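Side-chain contacts in putative hemin ABC transport system, membrane protein (PDB 5B57), which probably serves as the membrane-spanning permease subunit of an ABC transporter that imports heme into the cell: residues Ala149-Leu152 against Ile153-Pro157; Ala224-Arg227 against Ser228-Trp232; Ala369-Phe372 against Leu373-Trp377. All coordinates share one frame; numbering follows the deposited sequence.

In the fold
All three contacts are local, each between residues a turn apart on one helix of the FecCD-type permease, contact 1 at the point where its helix ends. Contacts 1 and 2 are neighbours, with centres about 11 Å apart: the end of helix 141-154 leans on the short helix 223-234, where Ile-153 CD1 comes 3.5 Å from Ser-228 CB and Gln-225 NE2 sends a weak hydrogen bond to Ile-153 O. Contact 3, on helix 360-378, lies apart from them, its centre about 32 Å from that of contact 2 and about 38 Å from that of contact 1. Contacts 2 and 3 both pack against the second subunit, whereas contact 1 touches no other chain.

Contact 1 of 3, residues Ala149-Leu152 against Ile153-Pro157; sequences ATTL and IVLGP
Thr-150 and Val-154 meet in a local i to i+4 contact on the last turn of helix 141-154, just before the chain leaves the helix. Their side chains lie alongside each other and point the same way, with Thr-150 CG2 3.9 Å from Val-154 CG2. Beneath them Val-154 N bonds to Thr-150 O at 3.0 Å, and Ile-153 N reaches Ala-149 O at 3.1 Å. The helix ends here: Leu-155 N still bonds to Thr-151 O at 3.0 Å, although Leu-155 itself has left helical backbone angles. Thr-150 shows how a buried hydroxyl can be satisfied within its own helix. Its OG1 sits beside the backbone N (chi1 -59°), from where it hydrogen-bonds back to Ala-146 O and leaves CG2 for Val-154; Thr-151 OG1 does the same with Leu-147 O. Ile-153 folds CG1 back over the preceding turn, close to Ala-149 O, while its side chain packs on helix 223-234. Val-154 rests on Leu-217 and Val-220 of helix 196-220, and Leu-152 turns to Ala-168 and Ala-172 of helix 168-188.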
loop_
_atom_site.group_PDB
_atom_site.type_symbol
_atom_site.label_atom_id
_atom_site.label_comp_id
_atom_site.label_asym_id
_atom_site.label_seq_id
_atom_site.Cartn_x
_atom_site.Cartn_y
_atom_site.Cartn_z
ATOM N N ALA A 149 30.606 9.154 3.833
ATOM C CA ALA A 149 31.012 10.126 4.841
ATOM C C ALA A 149 31.632 9.447 6.066
ATOM O O ALA A 149 32.607 9.952 6.631
ATOM C CB ALA A 149 29.815 10.984 5.244
ATOM N N THR A 150 31.083 8.308 6.497
ATOM C CA THR A 150 31.618 7.668 7.690
ATOM C C THR A 150 32.865 6.853 7.371
ATOM O O THR A 150 33.811 6.817 8.174
ATOM C CB THR A 150 30.547 6.793 8.337
ATOM O OG1 THR A 150 29.437 7.612 8.675
ATOM C CG2 THR A 150 31.054 6.168 9.635
ATOM N N THR A 151 32.887 6.191 6.207
ATOM C CA THR A 151 34.098 5.502 5.767
ATOM C C THR A 151 35.311 6.423 5.830
ATOM O O THR A 151 36.394 6.014 6.265
ATOM C CB THR A 151 33.914 4.972 4.349
ATOM O OG1 THR A 151 32.838 4.028 4.330
ATOM C CG2 THR A 151 35.175 4.307 3.875
ATOM N N LEU A 152 35.133 7.688 5.432
ATOM C CA LEU A 152 36.242 8.632 5.406
ATOM C C LEU A 152 36.565 9.182 6.789
ATOM O O LEU A 152 37.743 9.286 7.149
ATOM C CB LEU A 152 35.953 9.796 4.453
ATOM C CG LEU A 152 37.097 10.843 4.490
ATOM C CD1 LEU A 152 38.383 10.303 3.942
ATOM C CD2 LEU A 152 36.779 12.108 3.763
ATOM N N ILE A 153 35.554 9.571 7.566
ATOM C CA ILE A 153 35.831 10.151 8.883
ATOM C C ILE A 153 36.566 9.146 9.769
ATOM O O ILE A 153 37.465 9.518 10.533
ATOM C CB ILE A 153 34.527 10.654 9.537
ATOM C CG1 ILE A 153 33.874 11.777 8.725
ATOM C CG2 ILE A 153 34.746 11.065 10.996
ATOM C CD1 ILE A 153 32.649 12.352 9.397
ATOM N N VAL A 154 36.226 7.855 9.657
ATOM C CA VAL A 154 36.726 6.838 10.583
ATOM C C VAL A 154 37.995 6.158 10.080
ATOM O O VAL A 154 38.859 5.792 10.890
ATOM C CB VAL A 154 35.626 5.802 10.882
ATOM C CG1 VAL A 154 36.174 4.675 11.778
ATOM C CG2 VAL A 154 34.405 6.483 11.508
ATOM N N LEU A 155 38.140 5.970 8.762
ATOM C CA LEU A 155 39.382 5.432 8.224
ATOM C C LEU A 155 40.260 6.534 7.659
ATOM O O LEU A 155 40.547 6.526 6.454
ATOM C CB LEU A 155 39.074 4.361 7.179
ATOM C CG LEU A 155 38.165 3.263 7.749
ATOM C CD1 LEU A 155 37.726 2.272 6.703
ATOM C CD2 LEU A 155 38.819 2.540 8.919
ATOM N N GLY A 156 40.704 7.486 8.495
ATOM C CA GLY A 156 41.505 8.620 8.078
ATOM C C GLY A 156 42.641 8.286 7.118
ATOM O O GLY A 156 42.708 8.832 6.013
ATOM N N PRO A 157 43.572 7.418 7.540
ATOM C CA PRO A 157 44.554 6.789 6.635
ATOM C C PRO A 157 43.891 5.932 5.546
ATOM O O PRO A 157 43.658 6.427 4.434
ATOM C CB PRO A 157 45.396 5.925 7.577
ATOM C CG PRO A 157 45.261 6.594 8.931
ATOM C CD PRO A 157 43.885 7.167 8.964
#

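Contact 2 of 3, residues Ala224-Arg227 against Ser228-Trp232; sequences AQLR and SLTFW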
loop_
_atom_site.group_PDB
_atom_site.type_symbol
_atom_site.label_atom_id
_atom_site.label_comp_id
_atom_site.label_asym_id
_atom_site.label_seq_id
_atom_site.Cartn_x
_atom_site.Cartn_y
_atom_site.Cartn_z
ATOM N N ALA A 224 36.866 12.094 18.419
ATOM C CA ALA A 224 36.771 13.132 17.396
ATOM C C ALA A 224 35.958 12.661 16.212
ATOM O O ALA A 224 35.147 13.416 15.660
ATOM C CB ALA A 224 38.152 13.548 16.912
ATOM N N GLN A 225 36.187 11.422 15.785
ATOM C CA GLN A 225 35.416 10.882 14.673
ATOM C C GLN A 225 33.939 10.791 15.044
ATOM O O GLN A 225 33.065 11.260 14.303
ATOM C CB GLN A 225 35.998 9.531 14.269
ATOM C CG GLN A 225 37.505 9.645 14.015
ATOM C CD GLN A 225 38.229 8.315 13.992
ATOM O OE1 GLN A 225 37.993 7.443 14.837
ATOM N NE2 GLN A 225 39.120 8.147 13.014
ATOM N N LEU A 226 33.645 10.259 16.225
ATOM C CA LEU A 226 32.254 10.207 16.642
ATOM C C LEU A 226 31.615 11.595 16.594
ATOM O O LEU A 226 30.464 11.731 16.165
ATOM C CB LEU A 226 32.145 9.581 18.030
ATOM C CG LEU A 226 30.734 9.157 18.389
ATOM C CD1 LEU A 226 30.269 8.088 17.436
ATOM C CD2 LEU A 226 30.665 8.678 19.800
ATOM N N ARG A 227 32.366 12.650 16.936
ATOM C CA ARG A 227 31.751 13.975 17.000
ATOM C C ARG A 227 31.415 14.513 15.607
ATOM O O ARG A 227 30.382 15.187 15.420
ATOM C CB ARG A 227 32.643 14.955 17.763
ATOM C CG ARG A 227 32.033 16.336 17.888
ATOM C CD ARG A 227 32.452 17.049 19.145
ATOM N NE ARG A 227 31.696 16.596 20.309
ATOM C CZ ARG A 227 30.543 17.130 20.705
ATOM N NH1 ARG A 227 29.996 18.140 20.031
ATOM N NH2 ARG A 227 29.934 16.651 21.781
ATOM N N SER A 228 32.248 14.193 14.612
ATOM C CA SER A 228 31.929 14.510 13.220
ATOM C C SER A 228 30.663 13.780 12.740
ATOM O O SER A 228 29.676 14.409 12.339
ATOM C CB SER A 228 33.121 14.149 12.345
ATOM O OG SER A 228 34.195 15.017 12.628
ATOM N N LEU A 229 30.693 12.446 12.762
ATOM C CA LEU A 229 29.545 11.620 12.433
ATOM C C LEU A 229 28.236 12.158 12.986
ATOM O O LEU A 229 27.275 12.376 12.233
ATOM C CB LEU A 229 29.780 10.217 12.975
ATOM C CG LEU A 229 30.953 9.555 12.302
ATOM C CD1 LEU A 229 31.026 8.154 12.862
ATOM C CD2 LEU A 229 30.743 9.614 10.775
ATOM N N THR A 230 28.149 12.360 14.306
ATOM C CA THR A 230 26.858 12.808 14.820
ATOM C C THR A 230 26.541 14.219 14.341
ATOM O O THR A 230 25.384 14.514 14.033
ATOM C CB THR A 230 26.782 12.724 16.346
ATOM O OG1 THR A 230 27.383 13.882 16.910
ATOM C CG2 THR A 230 27.489 11.510 16.868
ATOM N N PHE A 231 27.537 15.105 14.254
ATOM C CA PHE A 231 27.244 16.450 13.751
ATOM C C PHE A 231 26.754 16.398 12.309
ATOM O O PHE A 231 25.718 16.985 11.966
ATOM C CB PHE A 231 28.470 17.355 13.868
ATOM C CG PHE A 231 28.495 18.452 12.839
ATOM C CD1 PHE A 231 27.789 19.642 13.065
ATOM C CD2 PHE A 231 29.197 18.286 11.630
ATOM C CE1 PHE A 231 27.793 20.647 12.122
ATOM C CE2 PHE A 231 29.190 19.283 10.669
ATOM C CZ PHE A 231 28.488 20.481 10.917
ATOM N N TRP A 232 27.508 15.711 11.442
ATOM C CA TRP A 232 27.102 15.541 10.049
ATOM C C TRP A 232 25.741 14.863 9.954
ATOM O O TRP A 232 24.951 15.181 9.066
ATOM C CB TRP A 232 28.176 14.739 9.313
ATOM C CG TRP A 232 27.968 14.532 7.845
ATOM C CD1 TRP A 232 28.451 15.309 6.825
ATOM C CD2 TRP A 232 27.263 13.448 7.214
ATOM N NE1 TRP A 232 28.074 14.782 5.595
ATOM C CE2 TRP A 232 27.347 13.645 5.817
ATOM C CE3 TRP A 232 26.567 12.339 7.696
ATOM C CZ2 TRP A 232 26.770 12.793 4.927
ATOM C CZ3 TRP A 232 26.005 11.507 6.810
ATOM C CH2 TRP A 232 26.098 11.736 5.437
#
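Leu-226 and Thr-230, one turn apart on helix 223-234, meet where the methyl Thr-230 CG2 lies beside Leu-226 O and only loosely near Leu-226 CG, at 4.3 Å; Thr-230 N bonds to Leu-226 O at 3.0 Å. Arg-227, which follows Leu-226, illustrates how a side chain can begin in its own helix and finish against another subunit. Its CB passes 3.3 Å from Ser-228 N, and CG, anti to the backbone N (chi1 -179°), lies on the carbonyl side, which keeps it 3.9 Å from the same Ser-228 N. Beyond CG the chain leaves the helix and bends about the CG-CD bond, which carries the guanidinium to the second subunit. There NE forms a salt bridge with Asp-223 OD1 of the second subunit, and NH2 hydrogen-bonds to Ala-221 O of that subunit, so two separate N-H groups tie down the charged end. At the root of the side chain, Arg-227 O accepts Phe-231 N at 3.1 Å. Inside the chain, Leu-226 and Leu-229 both press on Thr-218 of helix 196-220. Leu-226 also meets Thr-230 of the second subunit, and Thr-230 meets Leu-226 there, a reciprocal packing between the copies. A short helix directly after a long membrane helix, paired across the dimer, is consistent with helix 5a of BtuC-like type II ABC importers, near the periplasmic end of the translocation pathway.

Contact 3 of 3, residues Ala369-Phe372 against Leu373-Trp377; sequences APFF and LALLW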
loop_
_atom_site.group_PDB
_atom_site.type_symbol
_atom_site.label_atom_id
_atom_site.label_comp_id
_atom_site.label_asym_id
_atom_site.label_seq_id
_atom_site.Cartn_x
_atom_site.Cartn_y
_atom_site.Cartn_z
ATOM N N ALA A 369 6.699 17.272 11.998
ATOM C CA ALA A 369 5.754 16.800 13.007
ATOM C C ALA A 369 4.400 17.501 12.866
ATOM O O ALA A 369 3.382 16.811 12.662
ATOM C CB ALA A 369 6.377 16.921 14.398
ATOM N N PRO A 370 4.308 18.845 12.893
ATOM C CA PRO A 370 3.001 19.491 12.638
ATOM C C PRO A 370 2.406 19.203 11.263
ATOM O O PRO A 370 1.177 19.120 11.143
ATOM C CB PRO A 370 3.312 20.987 12.791
ATOM C CG PRO A 370 4.766 21.086 12.498
ATOM C CD PRO A 370 5.365 19.843 13.117
ATOM N N PHE A 371 3.225 19.041 10.220
ATOM C CA PHE A 371 2.694 18.678 8.908
ATOM C C PHE A 371 1.948 17.352 8.945
ATOM O O PHE A 371 0.855 17.228 8.384
ATOM C CB PHE A 371 3.811 18.596 7.881
ATOM C CG PHE A 371 3.350 18.074 6.546
ATOM C CD1 PHE A 371 2.684 18.909 5.661
ATOM C CD2 PHE A 371 3.565 16.753 6.174
ATOM C CE1 PHE A 371 2.247 18.441 4.431
ATOM C CE2 PHE A 371 3.128 16.279 4.942
ATOM C CZ PHE A 371 2.470 17.119 4.073
ATOM N N PHE A 372 2.552 16.327 9.549
ATOM C CA PHE A 372 1.883 15.029 9.620
ATOM C C PHE A 372 0.760 15.029 10.648
ATOM O O PHE A 372 -0.211 14.291 10.495
ATOM C CB PHE A 372 2.896 13.921 9.922
ATOM C CG PHE A 372 3.561 13.375 8.702
ATOM C CD1 PHE A 372 4.672 14.003 8.164
ATOM C CD2 PHE A 372 3.054 12.252 8.075
ATOM C CE1 PHE A 372 5.273 13.520 7.027
ATOM C CE2 PHE A 372 3.652 11.762 6.945
ATOM C CZ PHE A 372 4.767 12.405 6.416
ATOM N N LEU A 373 0.865 15.845 11.695
ATOM C CA LEU A 373 -0.268 16.021 12.597
ATOM C C LEU A 373 -1.441 16.688 11.884
ATOM O O LEU A 373 -2.597 16.357 12.165
ATOM C CB LEU A 373 0.153 16.840 13.810
ATOM C CG LEU A 373 -0.018 16.190 15.176
ATOM C CD1 LEU A 373 0.505 14.773 15.128
ATOM C CD2 LEU A 373 0.758 17.026 16.190
ATOM N N ALA A 374 -1.166 17.631 10.964
ATOM C CA ALA A 374 -2.218 18.208 10.122
ATOM C C ALA A 374 -2.847 17.176 9.176
ATOM O O ALA A 374 -4.078 17.106 9.056
ATOM C CB ALA A 374 -1.663 19.380 9.319
ATOM N N LEU A 375 -2.022 16.405 8.458
ATOM C CA LEU A 375 -2.513 15.269 7.682
ATOM C C LEU A 375 -3.462 14.395 8.495
ATOM O O LEU A 375 -4.575 14.102 8.054
ATOM C CB LEU A 375 -1.341 14.430 7.176
ATOM C CG LEU A 375 -0.661 14.871 5.884
ATOM C CD1 LEU A 375 -0.257 13.642 5.097
ATOM C CD2 LEU A 375 -1.630 15.724 5.100
ATOM N N LEU A 376 -3.035 13.957 9.680
ATOM C CA LEU A 376 -3.889 13.123 10.526
ATOM C C LEU A 376 -5.248 13.769 10.754
ATOM O O LEU A 376 -6.279 13.208 10.384
ATOM C CB LEU A 376 -3.199 12.854 11.864
ATOM C CG LEU A 376 -3.769 11.702 12.688
ATOM C CD1 LEU A 376 -3.603 10.401 11.929
ATOM C CD2 LEU A 376 -3.051 11.617 14.002
ATOM N N TRP A 377 -5.262 14.971 11.345
ATOM C CA TRP A 377 -6.512 15.670 11.644
ATOM C C TRP A 377 -7.361 15.864 10.397
ATOM O O TRP A 377 -8.589 15.912 10.489
ATOM C CB TRP A 377 -6.208 17.024 12.297
ATOM C CG TRP A 377 -7.406 17.792 12.859
ATOM C CD1 TRP A 377 -7.887 17.733 14.140
ATOM C CD2 TRP A 377 -8.226 18.765 12.172
ATOM N NE1 TRP A 377 -8.956 18.588 14.286
ATOM C CE2 TRP A 377 -9.185 19.231 13.096
ATOM C CE3 TRP A 377 -8.247 19.274 10.865
ATOM C CZ2 TRP A 377 -10.159 20.183 12.753
ATOM C CZ3 TRP A 377 -9.216 20.219 10.524
ATOM C CH2 TRP A 377 -10.157 20.663 11.467
#
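Helical i to i+4 bonds join Phe-371 to Leu-375 (Leu-375 N to Phe-371 O, 3.0 Å) and Phe-372 to Leu-376 (Leu-376 N to Phe-372 O, 3.0 Å), alongside Leu-373 N to Ala-369 O. The motif is a proline-kinked membrane helix: within helix 360-378, predicted to span the membrane, Pro-370 N has no bond to the turn before, yet its carbonyl keeps the regular pattern going forward, Pro-370 O accepting Ala-374 N at 2.8 Å. On one side of the helix, Phe-371 and Leu-375 form an i to i+4 apolar pair. The ring reaches Leu-375 with its CG anti to the backbone N (chi1 173°), and the leucine branch point comes in over one ring face rather than at its edge. Both residues touch His-317 of helix 311-323, whose ring stands nearly perpendicular to that of Phe-371. The helix also borders the second subunit, where Ala-369 and Leu-373 pack on Ala-205 of that subunit, Phe-372 on Ile-204 and Leu-376 on Leu-201. The rings of the consecutive phenylalanines also meet, Phe-371 CE2 standing 4.0 Å above the ring plane of Phe-372, displaced toward its rim, while Leu-375 CG is 4.2 Å from the same Phe-371 CE2.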